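Local coordinates for protein endo-1,3-beta-glucanase, family GH16 (Zobellia galactanivorans, PDB 4CRQ) that probably hydrolyses internal beta-1,3-glucosidic bonds of laminarin, this chain being the family GH16 catalytic module of a longer modular enzyme, at residues R39-A44 and T53-N58; Q92-A97 and S216-Q221. The protein carries 1 engineered substitution. All blocks are in the same frame, centred on the assembly; numbering follows the deposited sequence.

Contact 1 of 2, residues R39-A44 and T53-N58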
loop_
_atom_site.group_PDB
_atom_site.type_symbol
_atom_site.label_atom_id
_atom_site.label_comp_id
_atom_site.label_asym_id
_atom_site.label_seq_id
_atom_site.Cartn_x
_atom_site.Cartn_y
_atom_site.Cartn_z
ATOM N N ARG A 39 -15.615 -2.225 -1.731
ATOM C CA ARG A 39 -16.533 -3.362 -1.390
ATOM C C ARG A 39 -15.765 -4.650 -1.254
ATOM O O ARG A 39 -14.693 -4.825 -1.863
ATOM C CB ARG A 39 -17.613 -3.515 -2.473
ATOM C CG ARG A 39 -18.371 -2.187 -2.763
ATOM C CD ARG A 39 -19.679 -2.460 -3.501
ATOM N NE ARG A 39 -20.627 -3.193 -2.640
ATOM C CZ ARG A 39 -21.515 -4.114 -3.060
ATOM N NH1 ARG A 39 -21.596 -4.449 -4.359
ATOM N NH2 ARG A 39 -22.336 -4.700 -2.193
ATOM N N ARG A 40 -16.322 -5.567 -0.469
ATOM C CA ARG A 40 -15.729 -6.879 -0.289
ATOM C C ARG A 40 -15.686 -7.630 -1.636
ATOM O O ARG A 40 -14.693 -8.329 -1.915
ATOM C CB ARG A 40 -16.523 -7.702 0.743
ATOM C CG ARG A 40 -16.118 -9.167 0.864
ATOM C CD ARG A 40 -14.706 -9.306 1.417
ATOM N NE ARG A 40 -14.243 -10.695 1.520
ATOM C CZ ARG A 40 -13.709 -11.385 0.508
ATOM N NH1 ARG A 40 -13.557 -10.865 -0.730
ATOM N NH2 ARG A 40 -13.319 -12.634 0.742
ATOM N N GLU A 41 -16.739 -7.467 -2.454
ATOM C CA GLU A 41 -16.928 -8.186 -3.731
ATOM C C GLU A 41 -15.769 -8.006 -4.701
ATOM O O GLU A 41 -15.508 -8.870 -5.558
ATOM C CB GLU A 41 -18.230 -7.717 -4.419
ATOM C CG GLU A 41 -18.689 -8.598 -5.583
ATOM C CD GLU A 41 -20.041 -8.196 -6.153
ATOM O OE1 GLU A 41 -20.222 -7.068 -6.618
ATOM O OE2 GLU A 41 -20.949 -9.042 -6.144
ATOM N N ASN A 42 -15.072 -6.879 -4.560
ATOM C CA ASN A 42 -14.011 -6.553 -5.491
ATOM C C ASN A 42 -12.657 -7.203 -5.221
ATOM O O ASN A 42 -11.680 -6.935 -5.969
ATOM C CB ASN A 42 -13.821 -5.043 -5.550
ATOM C CG ASN A 42 -15.022 -4.318 -6.131
ATOM O OD1 ASN A 42 -16.103 -4.282 -5.526
ATOM N ND2 ASN A 42 -14.848 -3.738 -7.291
ATOM N N ALA A 43 -12.559 -8.005 -4.161
ATOM C CA ALA A 43 -11.352 -8.793 -3.870
ATOM C C ALA A 43 -11.686 -10.259 -4.023
ATOM O O ALA A 43 -12.715 -10.704 -3.495
ATOM C CB ALA A 43 -10.830 -8.494 -2.471
ATOM N N ALA A 44 -10.840 -11.012 -4.731
ATOM C CA ALA A 44 -11.059 -12.449 -4.956
ATOM C C ALA A 44 -9.722 -13.123 -5.152
ATOM O O ALA A 44 -8.715 -12.446 -5.217
ATOM C CB ALA A 44 -11.963 -12.673 -6.174
ATOM N N THR A 53 -10.003 -5.845 -8.059
ATOM C CA THR A 53 -10.547 -5.336 -9.316
ATOM C C THR A 53 -11.228 -3.987 -9.137
ATOM O O THR A 53 -12.136 -3.874 -8.311
ATOM C CB THR A 53 -11.559 -6.349 -9.940
ATOM O OG1 THR A 53 -10.934 -7.629 -10.086
ATOM C CG2 THR A 53 -12.060 -5.863 -11.320
ATOM N N ALA A 54 -10.778 -2.977 -9.891
ATOM C CA ALA A 54 -11.437 -1.664 -9.943
ATOM C C ALA A 54 -12.439 -1.712 -11.095
ATOM O O ALA A 54 -12.073 -2.129 -12.208
ATOM C CB ALA A 54 -10.428 -0.534 -10.153
ATOM N N LYS A 55 -13.682 -1.305 -10.833
ATOM C CA LYS A 55 -14.754 -1.392 -11.814
ATOM C C LYS A 55 -15.410 -0.072 -11.992
ATOM O O LYS A 55 -15.477 0.736 -11.054
ATOM C CB LYS A 55 -15.849 -2.379 -11.325
ATOM C CG LYS A 55 -15.420 -3.841 -11.045
ATOM C CD LYS A 55 -16.553 -4.723 -10.460
ATOM C CE LYS A 55 -16.049 -6.068 -9.944
ATOM N NZ LYS A 55 -17.207 -6.906 -9.493
ATOM N N HIS A 56 -15.904 0.137 -13.208
ATOM C CA HIS A 56 -16.808 1.223 -13.486
ATOM C C HIS A 56 -18.166 0.668 -13.081
ATOM O O HIS A 56 -18.750 -0.141 -13.803
ATOM C CB HIS A 56 -16.725 1.636 -14.949
ATOM C CG HIS A 56 -17.676 2.742 -15.305
ATOM N ND1 HIS A 56 -18.068 3.011 -16.574
ATOM C CD2 HIS A 56 -18.332 3.655 -14.494
ATOM C CE1 HIS A 56 -18.921 4.045 -16.572
ATOM N NE2 HIS A 56 -19.088 4.447 -15.304
ATOM N N GLU A 57 -18.660 1.084 -11.913
ATOM C CA GLU A 57 -19.878 0.542 -11.330
ATOM C C GLU A 57 -20.491 1.571 -10.417
ATOM O O GLU A 57 -19.833 2.001 -9.464
ATOM C CB GLU A 57 -19.553 -0.752 -10.527
ATOM C CG GLU A 57 -20.744 -1.313 -9.742
ATOM C CD GLU A 57 -20.402 -2.378 -8.718
ATOM O OE1 GLU A 57 -19.218 -2.789 -8.634
ATOM O OE2 GLU A 57 -21.355 -2.802 -7.987
ATOM N N ASN A 58 -21.740 1.951 -10.690
ATOM C CA ASN A 58 -22.422 2.950 -9.858
ATOM C C ASN A 58 -22.831 2.302 -8.538
ATOM O O ASN A 58 -23.541 1.286 -8.540
ATOM C CB ASN A 58 -23.605 3.556 -10.626
ATOM C CG ASN A 58 -23.164 4.331 -11.861
ATOM O OD1 ASN A 58 -22.175 5.056 -11.834
ATOM N ND2 ASN A 58 -23.905 4.183 -12.951
HETATM O O HOH W 1 -11.232 -9.330 -8.088
HETATM O O HOH W 2 -18.530 -4.755 -6.714
#

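Contact 2 of 2, residues Q92-A97 and S216-Q221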
loop_
_atom_site.group_PDB
_atom_site.type_symbol
_atom_site.label_atom_id
_atom_site.label_comp_id
_atom_site.label_asym_id
_atom_site.label_seq_id
_atom_site.Cartn_x
_atom_site.Cartn_y
_atom_site.Cartn_z
ATOM N N GLN A 92 -5.277 5.823 -16.830
ATOM C CA GLN A 92 -5.458 7.138 -16.200
ATOM C C GLN A 92 -6.461 6.962 -15.060
ATOM O O GLN A 92 -7.549 6.391 -15.270
ATOM C CB GLN A 92 -5.907 8.200 -17.245
ATOM C CG GLN A 92 -5.747 9.654 -16.835
ATOM C CD GLN A 92 -4.311 10.046 -16.501
ATOM O OE1 GLN A 92 -4.108 10.886 -15.646
ATOM N NE2 GLN A 92 -3.311 9.428 -17.160
ATOM N N GLY A 93 -6.081 7.423 -13.868
ATOM C CA GLY A 93 -6.937 7.351 -12.683
ATOM C C GLY A 93 -6.572 6.244 -11.707
ATOM O O GLY A 93 -6.920 6.341 -10.522
ATOM N N LEU A 94 -5.888 5.198 -12.176
ATOM C CA LEU A 94 -5.616 4.031 -11.297
ATOM C C LEU A 94 -4.535 4.323 -10.288
ATOM O O LEU A 94 -3.501 4.909 -10.646
ATOM C CB LEU A 94 -5.280 2.751 -12.102
ATOM C CG LEU A 94 -6.437 2.250 -12.996
ATOM C CD1 LEU A 94 -5.948 1.088 -13.841
ATOM C CD2 LEU A 94 -7.691 1.883 -12.179
ATOM N N TRP A 95 -4.759 3.900 -9.033
ATOM C CA TRP A 95 -3.834 4.224 -7.951
ATOM C C TRP A 95 -3.655 3.071 -6.982
ATOM O O TRP A 95 -4.214 3.100 -5.873
ATOM C CB TRP A 95 -4.292 5.549 -7.323
ATOM C CG TRP A 95 -3.434 6.122 -6.225
ATOM C CD1 TRP A 95 -2.117 5.789 -5.875
ATOM C CD2 TRP A 95 -3.817 7.182 -5.317
ATOM N NE1 TRP A 95 -1.688 6.541 -4.818
ATOM C CE2 TRP A 95 -2.660 7.411 -4.432
ATOM C CE3 TRP A 95 -4.972 7.939 -5.133
ATOM C CZ2 TRP A 95 -2.682 8.376 -3.418
ATOM C CZ3 TRP A 95 -4.987 8.908 -4.113
ATOM C CH2 TRP A 95 -3.867 9.120 -3.274
ATOM N N PRO A 96 -2.872 2.063 -7.395
ATOM C CA PRO A 96 -2.640 0.925 -6.522
ATOM C C PRO A 96 -1.592 1.244 -5.453
ATOM O O PRO A 96 -0.726 2.126 -5.659
ATOM C CB PRO A 96 -2.070 -0.122 -7.494
ATOM C CG PRO A 96 -1.279 0.711 -8.497
ATOM C CD PRO A 96 -2.195 1.888 -8.718
ATOM N N ALA A 97 -1.662 0.535 -4.313
ATOM C CA ALA A 97 -0.651 0.734 -3.257
ATOM C C ALA A 97 -0.495 -0.481 -2.358
ATOM O O ALA A 97 -1.462 -1.223 -2.178
ATOM C CB ALA A 97 -0.983 1.976 -2.403
ATOM N N SER A 216 -12.152 3.057 -20.184
ATOM C CA SER A 216 -11.924 1.962 -21.133
ATOM C C SER A 216 -10.904 0.930 -20.581
ATOM O O SER A 216 -10.810 -0.195 -21.111
ATOM C CB SER A 216 -11.455 2.456 -22.515
ATOM O OG SER A 216 -10.081 2.831 -22.502
ATOM N N LYS A 217 -10.161 1.304 -19.530
ATOM C CA LYS A 217 -9.226 0.389 -18.871
ATOM C C LYS A 217 -9.884 -0.384 -17.702
ATOM O O LYS A 217 -9.226 -1.179 -17.009
ATOM C CB LYS A 217 -7.979 1.147 -18.396
ATOM C CG LYS A 217 -7.175 1.822 -19.500
ATOM C CD LYS A 217 -6.681 0.863 -20.584
ATOM C CE LYS A 217 -5.829 1.630 -21.580
ATOM N NZ LYS A 217 -5.290 0.781 -22.672
ATOM N N LEU A 218 -11.173 -0.156 -17.484
ATOM C CA LEU A 218 -11.913 -0.829 -16.399
ATOM C C LEU A 218 -12.759 -1.967 -17.024
ATOM O O LEU A 218 -13.304 -1.750 -18.115
ATOM C CB LEU A 218 -12.774 0.178 -15.615
ATOM C CG LEU A 218 -12.005 1.364 -15.027
ATOM C CD1 LEU A 218 -12.975 2.373 -14.414
ATOM C CD2 LEU A 218 -10.972 0.930 -13.985
ATOM N N PRO A 219 -12.880 -3.153 -16.378
ATOM C CA PRO A 219 -12.344 -3.491 -15.069
ATOM C C PRO A 219 -10.818 -3.681 -15.140
ATOM O O PRO A 219 -10.304 -4.247 -16.119
ATOM C CB PRO A 219 -13.082 -4.782 -14.717
ATOM C CG PRO A 219 -13.433 -5.395 -16.049
ATOM C CD PRO A 219 -13.681 -4.250 -16.966
ATOM N N ALA A 220 -10.116 -3.203 -14.104
ATOM C CA ALA A 220 -8.648 -3.251 -14.013
ATOM C C ALA A 220 -8.278 -4.171 -12.856
ATOM O O ALA A 220 -8.838 -4.015 -11.779
ATOM C CB ALA A 220 -8.110 -1.866 -13.792
ATOM N N GLN A 221 -7.322 -5.077 -13.065
ATOM C CA GLN A 221 -6.928 -6.072 -12.056
ATOM C C GLN A 221 -5.532 -5.816 -11.515
ATOM O O GLN A 221 -4.567 -5.771 -12.286
ATOM C CB GLN A 221 -6.963 -7.506 -12.622
ATOM C CG GLN A 221 -8.335 -8.019 -13.048
ATOM C CD GLN A 221 -8.297 -9.447 -13.582
ATOM O OE1 GLN A 221 -7.310 -9.870 -14.178
ATOM N NE2 GLN A 221 -9.358 -10.189 -13.370
#

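Contact 1 of 2, residues R39-A44 and T53-N58
Asn-42 and Thr-53 grip each other twice. The backbone N of Thr-53 donates to the carbonyl O of Asn-42 at 2.9 Å, and the side-chain ND2 of Asn-42 returns a bond to Thr-53 O, also 2.9 Å. That second bond is nearly straight, 170° at the hydrogen; the acceptor lies almost in the plane of the amide, while the donor sits somewhat tilted from the carbonyl plane of Thr-53. With chi1 at -66°, CG lies beside the backbone N of Asn-42, which turns the amide in toward the strand. ND2 also donates to Thr-65 OG1 on strand 62-70, so two acceptors fix the rotation of the amide. The methylenes of Lys-55 run past at an oblique angle, CE standing 3.7 Å from ND2. All this happens where the 39-42 turn runs into strand 43-46, the first arm of a beta hairpin whose second arm is strand 49-59. Replacing Asn-42 by an alanine would probably leave Thr-53 O and Thr-65 OG1 without their shared donor and open a gap beside the Lys-55 methylenes. Toward the surface the contact becomes loose. Water 2 bridges Asn-42 OD1, at 2.7 Å, and Glu-57 OE1, an atom that Thr-65 OG1 holds too. The other carboxylate oxygen, Glu-57 OE2, makes a long salt bridge of 4.0 Å with Arg-39 NH1, the guanidinium and carboxylate planes 74° apart. Arg-39 NH1 makes a second long salt bridge, 3.7 Å, to Glu-41 OE1 of its own segment, completing a small salt-bridge network, and the Lys-55 ammonium stays beyond salt-bridge distance of that Glu-41 oxygen.

Contact 2 of 2, residues Q92-A97 and S216-Q221
Both leucines carry CG beside the backbone N and anti to the carbonyl carbon, chi1 -63° at Leu-94 and -56° at Leu-218, and with chi2 at 174° in each the CD2 methyls are brought into contact. The separation of Leu-94 CD2 from Leu-218 CD2 is 3.9 Å, and the two side chains run antiparallel alongside one another, meeting at their branch ends. The other methyl of Leu-94 does separate work: CD1 rests on Ala-220 CB at 3.7 Å. CD2 stands a little farther from that same CB, at 4.1 Å, so the alanine methyl meets the fork of the leucine and is touched by both prongs. Leu-94 and Ala-220 both send their CB toward the opposing segment, whereas Leu-218 arrives from the flank and only its end closes in. The contact is wholly apolar. No hydrogen bond links the two backbones, whose nearest CA atoms, those of Leu-94 and Ala-220, lie 8.3 Å apart, a distance bridged by side chains and not by backbone pairing. A cis peptide bond precedes Pro-219, between the two residues that receive Leu-94. Strand 94-102 pairs antiparallel with strand 196-204, and Leu-218 also touches His-56 of strand 49-59. Side-chain packing of this kind, between the start of strand 94-102 and the loop and first residue of strand 220-231, two strands not paired with each other, is in keeping with the hydrophobic interior of the curved beta-sandwich (jelly roll) of family GH16.

How the contacts relate
Contact 1 and contact 2 lie about 11 Å apart, centre to centre, on the same side of the chain's centre. Along the chain they come in series: the hairpin of 39-44 with 53-58 is closed locally, whereas 92-97 and 216-221 are brought together across 118 intervening residues. They meet because strands 49-59 and 220-231 are antiparallel neighbours. Ala-54 N is 2.9 Å from Ala-220 O, a probable hydrogen bond, and the Thr-53 methyl CG2 packs on Pro-219 CB. Sheet pairing therefore joins the early hairpin to the C-terminal strand, and apolar packing carries the connection on to strand 94-102. Both contacts stand away from the calcium site.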